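GH18 chiitnase (Pseudoalteromonas aurantia, PDB 6K7Z) probably hydrolyses the beta-1,4-glycosidic links of chitin from within the polymer, as an endochitinase of glycoside hydrolase family 18. Local coordinates at residues A[91-96]-A[138-143]. Sequence-based numbering, arbitrary orientation.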
ATOM      1  N   GLU A  91      -7.943 -13.124  15.847  1.00 18.97           N
ATOM      2  CA  GLU A  91      -8.400 -14.403  16.375  1.00 23.64           C
ATOM      3  C   GLU A  91      -9.035 -15.293  15.313  1.00 22.46           C
ATOM      4  O   GLU A  91      -9.305 -16.466  15.601  1.00 20.86           O
ATOM      5  CB  GLU A  91      -9.385 -14.165  17.526  1.00 22.38           C
ATOM      6  CG  GLU A  91      -8.755 -13.349  18.662  1.00 27.85           C
ATOM      7  CD  GLU A  91      -9.759 -12.874  19.697  1.00 34.37           C
ATOM      8  OE1 GLU A  91     -10.976 -12.909  19.418  1.00 32.25           O
ATOM      9  OE2 GLU A  91      -9.319 -12.461  20.793  1.00 41.91           O
ATOM     10  N   ASP A  92      -9.255 -14.781  14.096  1.00 19.70           N
ATOM     11  CA  ASP A  92      -9.750 -15.616  13.004  1.00 19.32           C
ATOM     12  C   ASP A  92      -9.321 -15.047  11.652  1.00 18.98           C
ATOM     13  O   ASP A  92     -10.145 -14.519  10.895  1.00 18.00           O
ATOM     14  CB  ASP A  92     -11.274 -15.761  13.092  1.00 19.08           C
ATOM     15  CG  ASP A  92     -11.811 -16.904  12.241  1.00 22.22           C
ATOM     16  OD1 ASP A  92     -11.102 -17.372  11.328  1.00 21.00           O
ATOM     17  OD2 ASP A  92     -12.957 -17.334  12.488  1.00 17.99           O
ATOM     18  N   THR A  93      -8.027 -15.161  11.335  1.00 18.74           N
ATOM     19  CA  THR A  93      -7.524 -14.621  10.074  1.00 17.91           C
ATOM     20  C   THR A  93      -8.080 -15.365   8.870  1.00 17.39           C
ATOM     21  O   THR A  93      -8.169 -14.789   7.784  1.00 17.13           O
ATOM     22  CB  THR A  93      -5.992 -14.664  10.040  1.00 17.43           C
ATOM     23  OG1 THR A  93      -5.548 -16.029  10.130  1.00 20.41           O
ATOM     24  CG2 THR A  93      -5.428 -13.863  11.193  1.00 14.72           C
ATOM     25  N   ALA A  94      -8.446 -16.641   9.025  1.00 17.60           N
ATOM     26  CA  ALA A  94      -8.961 -17.369   7.873  1.00 18.67           C
ATOM     27  C   ALA A  94     -10.298 -16.794   7.432  1.00 18.91           C
ATOM     28  O   ALA A  94     -10.573 -16.690   6.234  1.00 18.54           O
ATOM     29  CB  ALA A  94      -9.081 -18.858   8.197  1.00 18.41           C
ATOM     30  N   LYS A  95     -11.129 -16.392   8.395  1.00 18.70           N
ATOM     31  CA  LYS A  95     -12.409 -15.784   8.073  1.00 18.40           C
ATOM     32  C   LYS A  95     -12.213 -14.437   7.398  1.00 19.66           C
ATOM     33  O   LYS A  95     -12.887 -14.129   6.406  1.00 18.60           O
ATOM     34  CB  LYS A  95     -13.247 -15.639   9.345  1.00 21.10           C
ATOM     35  CG  LYS A  95     -14.639 -15.094   9.112  1.00 22.65           C
ATOM     36  CD  LYS A  95     -15.511 -15.221  10.367  1.00 25.91           C
ATOM     37  CE  LYS A  95     -16.968 -14.884  10.045  1.00 33.30           C
ATOM     38  NZ  LYS A  95     -17.857 -14.806  11.248  1.00 39.08           N
ATOM     39  N   LEU A  96     -11.294 -13.624   7.925  1.00 16.13           N
ATOM     40  CA  LEU A  96     -10.958 -12.359   7.286  1.00 15.84           C
ATOM     41  C   LEU A  96     -10.440 -12.591   5.872  1.00 16.12           C
ATOM     42  O   LEU A  96     -10.892 -11.945   4.914  1.00 16.10           O
ATOM     43  CB  LEU A  96      -9.922 -11.614   8.133  1.00 16.20           C
ATOM     44  CG  LEU A  96      -9.388 -10.302   7.555  1.00 12.72           C
ATOM     45  CD1 LEU A  96     -10.518  -9.304   7.368  1.00 16.74           C
ATOM     46  CD2 LEU A  96      -8.298  -9.711   8.441  1.00 15.35           C
ATOM     47  N   THR A 138      -1.398 -12.962   5.575  1.00 12.87           N
ATOM     48  CA  THR A 138      -0.774 -13.099   4.264  1.00 14.30           C
ATOM     49  C   THR A 138      -0.859 -14.534   3.760  1.00 14.36           C
ATOM     50  O   THR A 138      -1.223 -14.768   2.602  1.00 15.62           O
ATOM     51  CB  THR A 138       0.679 -12.622   4.308  1.00 15.18           C
ATOM     52  OG1 THR A 138       0.714 -11.215   4.588  1.00 12.61           O
ATOM     53  CG2 THR A 138       1.363 -12.870   2.973  1.00 14.11           C
ATOM     54  N   GLN A 139      -0.581 -15.512   4.628  1.00 14.98           N
ATOM     55  CA  GLN A 139      -0.612 -16.906   4.207  1.00 16.18           C
ATOM     56  C   GLN A 139      -2.012 -17.312   3.766  1.00 16.08           C
ATOM     57  O   GLN A 139      -2.189 -17.948   2.720  1.00 17.23           O
ATOM     58  CB  GLN A 139      -0.124 -17.804   5.344  1.00 17.71           C
ATOM     59  CG  GLN A 139       1.381 -17.762   5.566  1.00 21.39           C
ATOM     60  CD  GLN A 139       1.812 -18.493   6.827  1.00 25.44           C
ATOM     61  OE1 GLN A 139       1.026 -18.670   7.756  1.00 26.00           O
ATOM     62  NE2 GLN A 139       3.074 -18.911   6.866  1.00 26.17           N
ATOM     63  N   GLU A 140      -3.024 -16.949   4.555  1.00 16.64           N
ATOM     64  CA  GLU A 140      -4.387 -17.351   4.234  1.00 16.04           C
ATOM     65  C   GLU A 140      -4.888 -16.651   2.983  1.00 16.79           C
ATOM     66  O   GLU A 140      -5.633 -17.235   2.187  1.00 14.90           O
ATOM     67  CB  GLU A 140      -5.306 -17.056   5.417  1.00 14.52           C
ATOM     68  CG  GLU A 140      -4.923 -17.784   6.682  1.00 17.09           C
ATOM     69  CD  GLU A 140      -5.263 -19.256   6.615  1.00 24.30           C
ATOM     70  OE1 GLU A 140      -5.876 -19.688   5.606  1.00 23.95           O
ATOM     71  OE2 GLU A 140      -4.938 -19.971   7.580  1.00 24.17           O
ATOM     72  N   LEU A 141      -4.494 -15.395   2.796  1.00 14.65           N
ATOM     73  CA  LEU A 141      -4.902 -14.667   1.603  1.00 15.44           C
ATOM     74  C   LEU A 141      -4.240 -15.248   0.360  1.00 16.19           C
ATOM     75  O   LEU A 141      -4.895 -15.424  -0.677  1.00 19.42           O
ATOM     76  CB  LEU A 141      -4.551 -13.191   1.783  1.00 16.02           C
ATOM     77  CG  LEU A 141      -5.350 -12.061   1.141  1.00 22.32           C
ATOM     78  CD1 LEU A 141      -6.839 -12.275   1.260  1.00 20.29           C
ATOM     79  CD2 LEU A 141      -4.945 -10.757   1.824  1.00 21.50           C
ATOM     80  N   ARG A 142      -2.946 -15.564   0.459  1.00 15.65           N
ATOM     81  CA  ARG A 142      -2.194 -16.083  -0.679  1.00 18.39           C
ATOM     82  C   ARG A 142      -2.701 -17.453  -1.095  1.00 20.24           C
ATOM     83  O   ARG A 142      -2.695 -17.784  -2.287  1.00 20.69           O
ATOM     84  CB  ARG A 142      -0.703 -16.142  -0.331  1.00 17.90           C
ATOM     85  CG  ARG A 142       0.186 -16.683  -1.444  1.00 18.04           C
ATOM     86  CD  ARG A 142      -0.075 -15.936  -2.749  1.00 20.53           C
ATOM     87  NE  ARG A 142       0.699 -14.709  -2.827  1.00 22.02           N
ATOM     88  CZ  ARG A 142       0.437 -13.716  -3.671  1.00 18.61           C
ATOM     89  NH1 ARG A 142      -0.591 -13.794  -4.500  1.00 18.26           N
ATOM     90  NH2 ARG A 142       1.206 -12.640  -3.680  1.00 17.28           N
ATOM     91  N   LYS A 143      -3.148 -18.245  -0.118  1.00 18.25           N
ATOM     92  CA  LYS A 143      -3.816 -19.510  -0.389  1.00 18.44           C
ATOM     93  C   LYS A 143      -5.011 -19.313  -1.314  1.00 22.67           C
ATOM     94  O   LYS A 143      -5.197 -20.071  -2.275  1.00 23.27           O
ATOM     95  CB  LYS A 143      -4.235 -20.130   0.944  1.00 21.00           C
ATOM     96  CG  LYS A 143      -4.964 -21.452   0.854  1.00 23.02           C
ATOM     97  CD  LYS A 143      -5.536 -21.846   2.223  1.00 24.66           C
ATOM     98  CE  LYS A 143      -4.445 -21.973   3.275  1.00 26.00           C
ATOM     99  NZ  LYS A 143      -5.033 -22.177   4.644  1.00 23.73           N
TER
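Glu140 sets its CG against Thr93 and its carboxylate carbon against Ala94, a worked example of how a charged residue can pack across a helix pair while its charge is paired along its own helix. The Thr93 and Glu140 side chains cross at roughly a right angle, with Thr93 OG1 3.9 Å from Glu140 CG. This is van der Waals packing, CG being a carbon; the hydroxyl's hydrogen bond is with Ser136 OG, one turn earlier. Ala94 adds its methyl, CB lying 4.2 Å from Glu140 CD. With CG anti to its own carbonyl carbon (chi1 -60°), the Glu140 chain bends at chi2 (-74°), turning the carboxylate toward Lys143 and Arg144, farther along the same helix. There Glu140 OE1 forms a salt bridge with Lys143 NZ at 2.8 Å, 37° out of the carboxylate plane, and another with Arg144. Two cations on one oxygen are likely to favour the ionised form and restrain the carboxylate's rotation. An alanine in place of Glu140 would probably leave Lys143 and Arg144 without their shared counter-charge and open a gap beside Thr93 and Ala94. Ala94 and Thr93 stand in the first turn of helix 93-106, which Asp92 N-caps, its OD1 accepting from Lys95 N at 3.1 Å. Deeper in the same interface, Leu96 reaches Phe133 and Leu137, while Leu141 meets Leu100. The closest pair of CA atoms is that of Ala94 and Glu140, 5.8 Å apart. Helices 93-106 and 130-144 flank strand 111-115 in sequence, and their pairing is that of neighbouring outer helices in the TIM barrel of family 18 chitinases.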